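Local coordinates for peptidoglycan D,D-transpeptidase FtsI (Burkholderia pseudomallei, PDB 6HZI), which probably catalyses the D,D-transpeptidation that cross-links peptidoglycan strands during cell division, as class B penicillin-binding proteins of this kind do, at residues Y16-N21 against V46-N51; G257-A262 against G306-G311; A31-A36 against R55-T60; S237-Q242 against P246-P251. One frame throughout, in Å; residues are numbered along the deposited sequence.

Contact 1. Residues Y16-N21 against V46-N51; sequences YITYTN and VLSLVN
Helix 12-28 runs alongside strand 46-52, with Tyr19 and Val50 nearest at 6.0 Å between their CA atoms. The two local axes approach to 7.9 Å and differ by only 25° in direction, a helix laid on an edge strand of the antiparallel sheet in the penicillin-binding transpeptidase fold. The strand enters through a classic beta bulge, Leu47 and Ser48 both facing Val38, and from there Ser48 and Val50 direct their side chains at the helix.

Thr18 meets both of them with its two branches. Its OG1 accepts a 2.8 Å hydrogen bond from Ser48 OG and is also bonded to Ile14 O, one turn back, so this buried hydroxyl is tied both to its own helix and to the strand. The methyl CG2 of Thr18, anti to the backbone N (OG1 at chi1 -61°), takes the apolar half and sits 3.6 Å from Val50 CG2; the two side chains pass each other in opposite directions.

Val50 in turn splits its methyls between neighbouring helix residues. While CG2 goes to Thr18, CG1 reaches the helix backbone at the next residue, lying at the edge of the Tyr19 ring and 3.8 Å from Tyr19 CA.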
loop_
_atom_site.group_PDB
_atom_site.type_symbol
_atom_site.label_atom_id
_atom_site.label_comp_id
_atom_site.label_asym_id
_atom_site.label_seq_id
_atom_site.Cartn_x
_atom_site.Cartn_y
_atom_site.Cartn_z
ATOM N N TYR A 16 13.655 11.154 12.107
ATOM C CA TYR A 16 13.129 12.370 12.774
ATOM C C TYR A 16 12.014 12.972 11.909
ATOM O O TYR A 16 10.903 13.236 12.413
ATOM C CB TYR A 16 14.220 13.389 13.095
ATOM C CG TYR A 16 13.651 14.573 13.836
ATOM C CD1 TYR A 16 13.149 14.416 15.126
ATOM C CD2 TYR A 16 13.537 15.809 13.231
ATOM C CE1 TYR A 16 12.535 15.459 15.790
ATOM C CE2 TYR A 16 12.929 16.862 13.893
ATOM C CZ TYR A 16 12.439 16.691 15.177
ATOM O OH TYR A 16 11.866 17.717 15.863
ATOM N N ILE A 17 12.296 13.155 10.627
ATOM C CA ILE A 17 11.302 13.614 9.625
ATOM C C ILE A 17 10.034 12.769 9.726
ATOM O O ILE A 17 8.928 13.325 9.553
ATOM C CB ILE A 17 11.874 13.467 8.222
ATOM C CG1 ILE A 17 12.811 14.631 7.904
ATOM C CG2 ILE A 17 10.735 13.293 7.217
ATOM C CD1 ILE A 17 13.623 14.403 6.624
ATOM N N THR A 18 10.185 11.454 9.923
ATOM C CA THR A 18 9.030 10.518 9.916
ATOM C C THR A 18 8.263 10.759 11.228
ATOM O O THR A 18 7.019 10.879 11.226
ATOM C CB THR A 18 9.491 9.069 9.666
ATOM O OG1 THR A 18 10.146 8.900 8.399
ATOM C CG2 THR A 18 8.322 8.118 9.694
ATOM N N TYR A 19 8.978 10.846 12.341
ATOM C CA TYR A 19 8.379 11.108 13.671
ATOM C C TYR A 19 7.662 12.457 13.735
ATOM O O TYR A 19 6.579 12.438 14.265
ATOM C CB TYR A 19 9.451 11.094 14.745
ATOM C CG TYR A 19 9.022 11.489 16.129
ATOM C CD1 TYR A 19 8.537 10.535 17.022
ATOM C CD2 TYR A 19 9.261 12.765 16.609
ATOM C CE1 TYR A 19 8.259 10.853 18.346
ATOM C CE2 TYR A 19 8.990 13.095 17.925
ATOM C CZ TYR A 19 8.478 12.140 18.789
ATOM O OH TYR A 19 8.215 12.435 20.092
ATOM N N THR A 20 8.220 13.570 13.246
ATOM C CA THR A 20 7.540 14.897 13.389
ATOM C C THR A 20 6.239 14.863 12.575
ATOM O O THR A 20 5.193 15.262 13.084
ATOM C CB THR A 20 8.425 16.075 12.969
ATOM O OG1 THR A 20 8.865 15.750 11.656
ATOM C CG2 THR A 20 9.643 16.259 13.848
ATOM N N ASN A 21 6.285 14.350 11.354
ATOM C CA ASN A 21 5.117 14.383 10.437
ATOM C C ASN A 21 4.018 13.489 11.016
ATOM O O ASN A 21 2.869 13.864 11.042
ATOM C CB ASN A 21 5.583 14.006 9.030
ATOM C CG ASN A 21 6.223 15.191 8.347
ATOM O OD1 ASN A 21 5.550 16.197 8.274
ATOM N ND2 ASN A 21 7.449 15.101 7.810
ATOM N N VAL A 46 15.316 -0.520 5.781
ATOM C CA VAL A 46 14.364 0.378 6.475
ATOM C C VAL A 46 15.111 1.664 6.861
ATOM O O VAL A 46 16.045 1.587 7.706
ATOM C CB VAL A 46 13.777 -0.321 7.704
ATOM C CG1 VAL A 46 12.846 0.590 8.505
ATOM C CG2 VAL A 46 13.080 -1.622 7.337
ATOM N N LEU A 47 14.714 2.808 6.288
ATOM C CA LEU A 47 15.344 4.122 6.596
ATOM C C LEU A 47 14.640 4.723 7.820
ATOM O O LEU A 47 15.285 5.489 8.561
ATOM C CB LEU A 47 15.294 5.065 5.382
ATOM C CG LEU A 47 15.923 4.507 4.104
ATOM C CD1 LEU A 47 15.863 5.523 2.947
ATOM C CD2 LEU A 47 17.346 4.112 4.415
ATOM N N SER A 48 13.380 4.361 8.069
ATOM C CA SER A 48 12.681 4.871 9.261
ATOM C C SER A 48 11.593 3.902 9.631
ATOM O O SER A 48 11.102 3.156 8.758
ATOM C CB SER A 48 12.106 6.259 9.074
ATOM O OG SER A 48 11.039 6.247 8.124
ATOM N N LEU A 49 11.242 3.947 10.903
ATOM C CA LEU A 49 10.253 3.024 11.471
ATOM C C LEU A 49 9.724 3.707 12.723
ATOM O O LEU A 49 10.504 3.896 13.666
ATOM C CB LEU A 49 10.907 1.665 11.735
ATOM C CG LEU A 49 9.935 0.580 12.211
ATOM C CD1 LEU A 49 9.051 0.102 11.087
ATOM C CD2 LEU A 49 10.689 -0.592 12.781
ATOM N N VAL A 50 8.471 4.145 12.660
ATOM C CA VAL A 50 7.926 5.101 13.637
ATOM C C VAL A 50 6.512 4.682 14.009
ATOM O O VAL A 50 5.691 4.396 13.137
ATOM C CB VAL A 50 8.007 6.539 13.092
ATOM C CG1 VAL A 50 7.236 7.490 13.983
ATOM C CG2 VAL A 50 9.457 6.997 12.964
ATOM N N ASN A 51 6.272 4.648 15.308
ATOM C CA ASN A 51 4.923 4.539 15.890
ATOM C C ASN A 51 4.691 5.729 16.833
ATOM O O ASN A 51 5.517 5.966 17.661
ATOM C CB ASN A 51 4.784 3.247 16.662
ATOM C CG ASN A 51 5.146 2.019 15.857
ATOM O OD1 ASN A 51 4.239 1.323 15.401
ATOM N ND2 ASN A 51 6.422 1.655 15.807
#

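Contact 2. Residues G257-A262 against G306-G311; sequences GKSGTA and GGQVSG
Ser259 and Gln308 meet side chain to side chain, where Gln308 NE2 donates an N-H to Ser259 OG in a hydrogen bond of 2.8 Å. Ser259 is the middle residue of a Lys258-Ser259-Gly260 sequence that fits the KTG/KSG motif of penicillin-binding proteins, on the strand that probably borders the active-site cleft. The hydroxyl lies close to the amide plane of Gln308, 11° out of it, although the N-H points somewhat off line (144°). The carboxamide comes end-on, both NE2 and OE1 directed at the serine, OE1 lying 3.1 Å from Ser259 CB.

That approach depends on a fold in the Gln308 chain, whose chi2 of -75° brings the amide back to the strand from a backbone at the centre of an inverse gamma turn. Gln308 is poorly ordered, so the grip is probably not rigid. A water extends the link: it is hydrogen-bonded to Thr261 OG1 and takes a weak bond from Gln308 NE2.

Further out, Ser245 touches both Ser259 and Gln308, and Phe279 of strand 274-283 packs on Ser259. Lys258 leaves the strand in the other direction and bends back, its NZ bonded to Ser121 OG and, in the carbonyl plane on a lone pair, to Ser259 O at 3.2 Å from NZ.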
loop_
_atom_site.group_PDB
_atom_site.type_symbol
_atom_site.label_atom_id
_atom_site.label_comp_id
_atom_site.label_asym_id
_atom_site.label_seq_id
_atom_site.Cartn_x
_atom_site.Cartn_y
_atom_site.Cartn_z
ATOM N N GLY A 257 0.785 6.102 -5.350
ATOM C CA GLY A 257 0.465 5.357 -4.135
ATOM C C GLY A 257 -0.985 5.003 -4.163
ATOM O O GLY A 257 -1.613 5.232 -5.185
ATOM N N LYS A 258 -1.463 4.412 -3.095
ATOM C CA LYS A 258 -2.856 3.939 -3.021
ATOM C C LYS A 258 -3.337 4.130 -1.585
ATOM O O LYS A 258 -2.508 3.911 -0.633
ATOM C CB LYS A 258 -2.917 2.475 -3.465
ATOM C CG LYS A 258 -4.327 1.965 -3.714
ATOM C CD LYS A 258 -4.971 2.566 -4.945
ATOM C CE LYS A 258 -6.477 2.395 -4.982
ATOM N NZ LYS A 258 -7.130 3.164 -3.898
ATOM N N SER A 259 -4.592 4.557 -1.425
ATOM C CA SER A 259 -5.204 4.723 -0.088
ATOM C C SER A 259 -6.137 3.548 0.191
ATOM O O SER A 259 -6.647 2.900 -0.795
ATOM C CB SER A 259 -5.881 6.051 0.053
ATOM O OG SER A 259 -7.230 5.981 -0.352
ATOM N N GLY A 260 -6.324 3.259 1.480
ATOM C CA GLY A 260 -7.376 2.344 1.948
ATOM C C GLY A 260 -7.930 2.729 3.304
ATOM O O GLY A 260 -7.260 3.485 4.057
ATOM N N THR A 261 -9.096 2.179 3.619
ATOM C CA THR A 261 -9.824 2.434 4.873
ATOM C C THR A 261 -10.192 1.085 5.488
ATOM O O THR A 261 -10.671 0.216 4.775
ATOM C CB THR A 261 -10.994 3.378 4.601
ATOM O OG1 THR A 261 -10.480 4.479 3.851
ATOM C CG2 THR A 261 -11.624 3.864 5.883
ATOM N N ALA A 262 -9.880 0.887 6.761
ATOM C CA ALA A 262 -10.378 -0.257 7.564
ATOM C C ALA A 262 -11.331 0.306 8.629
ATOM O O ALA A 262 -11.015 1.338 9.260
ATOM C CB ALA A 262 -9.224 -1.034 8.157
ATOM N N GLY A 306 -11.092 15.193 5.108
ATOM C CA GLY A 306 -12.221 14.298 5.465
ATOM C C GLY A 306 -11.748 13.012 6.144
ATOM O O GLY A 306 -11.211 13.101 7.286
ATOM N N GLY A 307 -11.922 11.867 5.457
ATOM C CA GLY A 307 -11.407 10.523 5.810
ATOM C C GLY A 307 -9.993 10.228 5.292
ATOM O O GLY A 307 -9.350 9.365 5.894
ATOM N N GLN A 308 -9.525 10.903 4.226
ATOM C CA GLN A 308 -8.226 10.688 3.507
ATOM C C GLN A 308 -7.091 11.507 4.161
ATOM O O GLN A 308 -6.528 12.435 3.480
ATOM C CB GLN A 308 -8.369 11.071 2.023
ATOM C CG GLN A 308 -9.174 10.089 1.165
ATOM C CD GLN A 308 -8.417 8.813 0.827
ATOM O OE1 GLN A 308 -7.226 8.843 0.495
ATOM N NE2 GLN A 308 -9.114 7.689 0.892
ATOM N N VAL A 309 -6.796 11.194 5.438
ATOM C CA VAL A 309 -5.872 11.947 6.347
ATOM C C VAL A 309 -4.441 11.450 6.141
ATOM O O VAL A 309 -3.545 12.230 6.381
ATOM C CB VAL A 309 -6.300 11.889 7.831
ATOM C CG1 VAL A 309 -7.680 12.480 8.027
ATOM C CG2 VAL A 309 -6.275 10.515 8.471
ATOM N N SER A 310 -4.248 10.225 5.641
ATOM C CA SER A 310 -2.924 9.548 5.511
ATOM C C SER A 310 -2.135 10.101 4.303
ATOM O O SER A 310 -0.893 10.198 4.407
ATOM C CB SER A 310 -3.100 8.030 5.465
ATOM O OG SER A 310 -4.045 7.685 4.439
ATOM N N GLY A 311 -2.808 10.413 3.185
ATOM C CA GLY A 311 -2.193 10.913 1.932
ATOM C C GLY A 311 -1.304 12.139 2.136
ATOM O O GLY A 311 -0.163 12.220 1.660
HETATM O O HOH W 1 -9.438 4.782 1.091
#

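Contact 3. Residues A31-A36 against R55-T60; sequences AKAGAA and RNRVLT
The guanidinium of Arg57 turns an edge to the backbone of strand 33-40: Gly34 O lies near its plane, 3.2 Å from NH2, in a weak hydrogen bond bent to 129° at the proton. Ala33 CB approaches the same group obliquely, 3.5 Å from Arg57 NE and nearly as close to NH2, so a methyl and a carbonyl from consecutive residues together receive the flat head. A bend at chi3 (-45°) turns the guanidinium toward the strand, where NH2 can reach Gly34 O.

One residue on, the chemistry becomes purely apolar. Val58 directs CG2 at Ala35 CB, and at 3.2 Å this carbon pair is tighter than ordinary van der Waals contact; Ala35 and Val58 are also where the two backbones come nearest, 5.6 Å between CA atoms. The small alanine side chains allow the helical turn to settle close to the sheet. That turn is short, with Asn56 O accepting from both Leu59 N and Thr60 N. Asn51, from the adjoining strand, secures its start: OD1 accepts from Val58 N and ND2 bonds Asn56 OD1.

Strand 33-40 runs between strands 46-52 and 290-297 in the antiparallel sheet of the penicillin-binding transpeptidase fold. Helix 57-60 lies against it here, Ala35 also touches Leu187 of helix 187-198, and Ala36 turns away from helix 57-60 to meet Thr18 and Leu22 of helix 12-28.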
loop_
_atom_site.group_PDB
_atom_site.type_symbol
_atom_site.label_atom_id
_atom_site.label_comp_id
_atom_site.label_asym_id
_atom_site.label_seq_id
_atom_site.Cartn_x
_atom_site.Cartn_y
_atom_site.Cartn_z
ATOM N N ALA A 31 -6.192 11.624 16.715
ATOM C CA ALA A 31 -6.311 10.200 16.347
ATOM C C ALA A 31 -5.916 9.397 17.569
ATOM O O ALA A 31 -5.300 10.010 18.458
ATOM C CB ALA A 31 -5.441 9.883 15.160
ATOM N N LYS A 32 -6.226 8.100 17.580
ATOM C CA LYS A 32 -5.826 7.183 18.675
ATOM C C LYS A 32 -4.320 6.863 18.581
ATOM O O LYS A 32 -3.681 6.587 19.641
ATOM C CB LYS A 32 -6.729 5.943 18.621
ATOM C CG LYS A 32 -6.158 4.662 19.203
ATOM C CD LYS A 32 -7.142 3.505 19.220
ATOM C CE LYS A 32 -6.696 2.437 20.202
ATOM N NZ LYS A 32 -7.485 1.186 20.089
ATOM N N ALA A 33 -3.760 6.856 17.367
ATOM C CA ALA A 33 -2.447 6.233 17.063
ATOM C C ALA A 33 -2.085 6.348 15.576
ATOM O O ALA A 33 -2.967 6.484 14.677
ATOM C CB ALA A 33 -2.440 4.778 17.481
ATOM N N GLY A 34 -0.796 6.244 15.321
ATOM C CA GLY A 34 -0.253 6.334 13.965
ATOM C C GLY A 34 0.962 5.451 13.803
ATOM O O GLY A 34 1.638 5.177 14.815
ATOM N N ALA A 35 1.254 5.052 12.563
ATOM C CA ALA A 35 2.488 4.317 12.215
ATOM C C ALA A 35 2.955 4.808 10.851
ATOM O O ALA A 35 2.095 5.237 10.025
ATOM C CB ALA A 35 2.210 2.844 12.251
ATOM N N ALA A 36 4.264 4.821 10.651
ATOM C CA ALA A 36 4.859 5.178 9.358
ATOM C C ALA A 36 6.265 4.580 9.234
ATOM O O ALA A 36 6.907 4.330 10.269
ATOM C CB ALA A 36 4.822 6.675 9.215
ATOM N N ARG A 55 4.460 2.287 21.209
ATOM C CA ARG A 55 4.482 0.799 21.047
ATOM C C ARG A 55 4.636 0.497 19.560
ATOM O O ARG A 55 4.317 1.399 18.777
ATOM C CB ARG A 55 3.194 0.088 21.489
ATOM C CG ARG A 55 2.959 0.001 22.989
ATOM C CD ARG A 55 1.584 -0.568 23.310
ATOM N NE ARG A 55 1.157 -0.284 24.684
ATOM C CZ ARG A 55 -0.038 -0.594 25.214
ATOM N NH1 ARG A 55 -0.320 -0.263 26.466
ATOM N NH2 ARG A 55 -0.952 -1.238 24.505
ATOM N N ASN A 56 4.997 -0.737 19.187
ATOM C CA ASN A 56 5.434 -1.099 17.802
ATOM C C ASN A 56 4.254 -1.639 16.940
ATOM O O ASN A 56 4.320 -2.789 16.463
ATOM C CB ASN A 56 6.664 -2.021 17.874
ATOM C CG ASN A 56 7.508 -1.993 16.613
ATOM O OD1 ASN A 56 7.257 -1.202 15.690
ATOM N ND2 ASN A 56 8.479 -2.900 16.561
ATOM N N ARG A 57 3.220 -0.820 16.691
ATOM C CA ARG A 57 1.894 -1.284 16.177
ATOM C C ARG A 57 2.047 -1.607 14.680
ATOM O O ARG A 57 1.339 -2.488 14.117
ATOM C CB ARG A 57 0.793 -0.267 16.497
ATOM C CG ARG A 57 0.279 -0.309 17.939
ATOM C CD ARG A 57 -0.735 0.790 18.281
ATOM N NE ARG A 57 -0.264 2.067 17.746
ATOM C CZ ARG A 57 0.663 2.860 18.310
ATOM N NH1 ARG A 57 1.209 2.568 19.484
ATOM N NH2 ARG A 57 1.019 3.979 17.707
ATOM N N VAL A 58 3.050 -0.978 14.103
ATOM C CA VAL A 58 3.582 -1.178 12.720
ATOM C C VAL A 58 3.820 -2.654 12.417
ATOM O O VAL A 58 3.544 -3.078 11.286
ATOM C CB VAL A 58 4.899 -0.398 12.538
ATOM C CG1 VAL A 58 5.290 -0.311 11.084
ATOM C CG2 VAL A 58 4.755 1.014 13.053
ATOM N N LEU A 59 4.355 -3.381 13.391
ATOM C CA LEU A 59 4.682 -4.811 13.273
ATOM C C LEU A 59 3.641 -5.694 13.972
ATOM O O LEU A 59 3.447 -6.826 13.454
ATOM C CB LEU A 59 6.101 -5.034 13.793
ATOM C CG LEU A 59 7.175 -4.486 12.852
ATOM C CD1 LEU A 59 8.529 -4.374 13.478
ATOM C CD2 LEU A 59 7.311 -5.372 11.654
ATOM N N THR A 60 2.948 -5.192 15.011
ATOM C CA THR A 60 2.005 -5.986 15.868
ATOM C C THR A 60 0.550 -5.868 15.387
ATOM O O THR A 60 -0.159 -6.840 15.498
ATOM C CB THR A 60 2.009 -5.577 17.350
ATOM O OG1 THR A 60 1.636 -4.200 17.464
ATOM C CG2 THR A 60 3.344 -5.793 18.019
#

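Contact 4. Residues S237-Q242 against P246-P251; sequences SVVSPQ and PNAAVP
Val239 and Pro246 carry most of this contact, in which the chain leaving helix 225-238 turns back on itself within a few residues. Their CA atoms stand 4.2 Å apart, yet the two side chains have different partners.

Val239 sends its methyls to successive alanines of the returning chain. CG2, beside the backbone N, lies 3.8 Å from Ala248 CB, whereas CG1, anti to that N (chi1 -176°), rests over the peptide that joins Ala248 to Ala249 and comes 3.5 Å from Ala249 CB. CG1 is modelled only 3.0 Å from Ala249 N, short enough that the exact placing of the methyl is doubtful. The same N-H is already engaged with Pro246 O at 3.1 Å, closing the 3-10 turn that presents both alanines to the valine.

Pro246 instead packs against the backbone, its ring carbon CB 3.7 Å from Ser240 O. No hydrogen bond crosses between 237-242 and 246-251. Ser240 folds over the helix end, where Ser237 O accepts from Ser240 OG, at 2.8 Å, and from Ser240 N.

The reversal leads from helix 225-238 toward strand 256-266, which carries the probable KSG motif of the transpeptidase. Val238 packs on Ile118 of helix 114-120, and Gln242 O bonds Lys120 NZ there. On the returning side, Asn247 touches Pro312, Val250 packs on Val318, and Ala249 O bonds Ser315 OG, all three partners on helix 310-324.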
loop_
_atom_site.group_PDB
_atom_site.type_symbol
_atom_site.label_atom_id
_atom_site.label_comp_id
_atom_site.label_asym_id
_atom_site.label_seq_id
_atom_site.Cartn_x
_atom_site.Cartn_y
_atom_site.Cartn_z
ATOM N N SER A 237 -1.211 7.659 -11.529
ATOM C CA SER A 237 -2.496 8.238 -11.978
ATOM C C SER A 237 -3.380 8.531 -10.757
ATOM O O SER A 237 -4.206 9.483 -10.825
ATOM C CB SER A 237 -3.157 7.373 -12.994
ATOM O OG SER A 237 -3.698 6.174 -12.421
ATOM N N VAL A 238 -3.211 7.795 -9.655
ATOM C CA VAL A 238 -4.056 7.952 -8.418
ATOM C C VAL A 238 -3.926 9.369 -7.831
ATOM O O VAL A 238 -4.909 9.851 -7.209
ATOM C CB VAL A 238 -3.657 6.922 -7.349
ATOM C CG1 VAL A 238 -4.234 7.272 -5.986
ATOM C CG2 VAL A 238 -4.042 5.509 -7.761
ATOM N N VAL A 239 -2.736 9.966 -7.950
ATOM C CA VAL A 239 -2.383 11.228 -7.264
ATOM C C VAL A 239 -2.426 12.361 -8.277
ATOM O O VAL A 239 -1.778 13.356 -8.061
ATOM C CB VAL A 239 -1.029 11.082 -6.569
ATOM C CG1 VAL A 239 -0.676 12.319 -5.767
ATOM C CG2 VAL A 239 -1.046 9.874 -5.648
ATOM N N SER A 240 -3.258 12.212 -9.298
ATOM C CA SER A 240 -3.664 13.275 -10.245
ATOM C C SER A 240 -5.028 13.817 -9.837
ATOM O O SER A 240 -5.714 13.288 -8.959
ATOM C CB SER A 240 -3.628 12.769 -11.687
ATOM O OG SER A 240 -4.735 11.929 -11.983
ATOM N N PRO A 241 -5.451 14.944 -10.450
ATOM C CA PRO A 241 -6.788 15.487 -10.212
ATOM C C PRO A 241 -7.895 14.459 -10.471
ATOM O O PRO A 241 -8.831 14.463 -9.733
ATOM C CB PRO A 241 -6.822 16.679 -11.189
ATOM C CG PRO A 241 -5.363 17.130 -11.260
ATOM C CD PRO A 241 -4.628 15.809 -11.322
ATOM N N GLN A 242 -7.697 13.553 -11.432
ATOM C CA GLN A 242 -8.677 12.494 -11.821
ATOM C C GLN A 242 -8.558 11.243 -10.936
ATOM O O GLN A 242 -9.407 10.364 -11.068
ATOM C CB GLN A 242 -8.452 12.041 -13.265
ATOM C CG GLN A 242 -8.655 13.123 -14.309
ATOM C CD GLN A 242 -7.562 14.167 -14.334
ATOM O OE1 GLN A 242 -6.372 13.901 -14.106
ATOM N NE2 GLN A 242 -7.985 15.395 -14.586
ATOM N N PRO A 246 -5.517 12.856 -4.760
ATOM C CA PRO A 246 -4.718 14.032 -5.145
ATOM C C PRO A 246 -3.977 14.717 -3.971
ATOM O O PRO A 246 -2.944 15.345 -4.198
ATOM C CB PRO A 246 -5.786 14.981 -5.722
ATOM C CG PRO A 246 -7.034 14.585 -4.977
ATOM C CD PRO A 246 -6.966 13.073 -4.909
ATOM N N ASN A 247 -4.474 14.519 -2.746
ATOM C CA ASN A 247 -3.912 15.036 -1.463
ATOM C C ASN A 247 -2.611 14.285 -1.083
ATOM O O ASN A 247 -1.995 14.617 -0.052
ATOM C CB ASN A 247 -4.969 14.984 -0.343
ATOM C CG ASN A 247 -6.185 15.886 -0.579
ATOM O OD1 ASN A 247 -6.147 16.851 -1.361
ATOM N ND2 ASN A 247 -7.286 15.596 0.115
ATOM N N ALA A 248 -2.182 13.309 -1.882
ATOM C CA ALA A 248 -0.897 12.604 -1.704
ATOM C C ALA A 248 0.180 13.260 -2.567
ATOM O O ALA A 248 1.331 12.862 -2.433
ATOM C CB ALA A 248 -1.047 11.135 -2.036
ATOM N N ALA A 249 -0.184 14.173 -3.471
ATOM C CA ALA A 249 0.757 14.754 -4.456
ATOM C C ALA A 249 1.892 15.419 -3.690
ATOM O O ALA A 249 1.641 15.898 -2.544
ATOM C CB ALA A 249 0.060 15.740 -5.366
ATOM N N VAL A 250 3.082 15.446 -4.278
ATOM C CA VAL A 250 4.258 16.049 -3.593
ATOM C C VAL A 250 4.821 17.115 -4.512
ATOM O O VAL A 250 5.398 16.813 -5.559
ATOM C CB VAL A 250 5.337 15.025 -3.187
ATOM C CG1 VAL A 250 6.535 15.718 -2.576
ATOM C CG2 VAL A 250 4.798 13.988 -2.215
ATOM N N PRO A 251 4.738 18.389 -4.089
ATOM C CA PRO A 251 5.263 19.475 -4.915
ATOM C C PRO A 251 6.699 19.122 -5.308
ATOM O O PRO A 251 7.510 18.809 -4.444
ATOM C CB PRO A 251 5.138 20.702 -3.992
ATOM C CG PRO A 251 4.005 20.347 -2.988
ATOM C CD PRO A 251 4.133 18.843 -2.810
#

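How the contacts relate
Contacts 1 and 3 are buried and share neighbouring strands of one sheet: Val50 N bonds Ala36 O between them, and Val50 O packs on Val58 CG2. Contact 1 brings helix 12-28 and contact 3 the short helix 57-60 to these strands, the first with a hydroxyl pair beside methyls, the second with an arginine edge and tight apolar packing. Contact 2, about 18 Å from contact 1 between centres, reaches the same sheet farther across, is only partly buried, and is polar and water-linked, as suits a probable cleft. Contact 4, partly buried with exposed residues, is almost wholly apolar between its segments; it touches contact 2 through Val238 CG1 against Gly257 O.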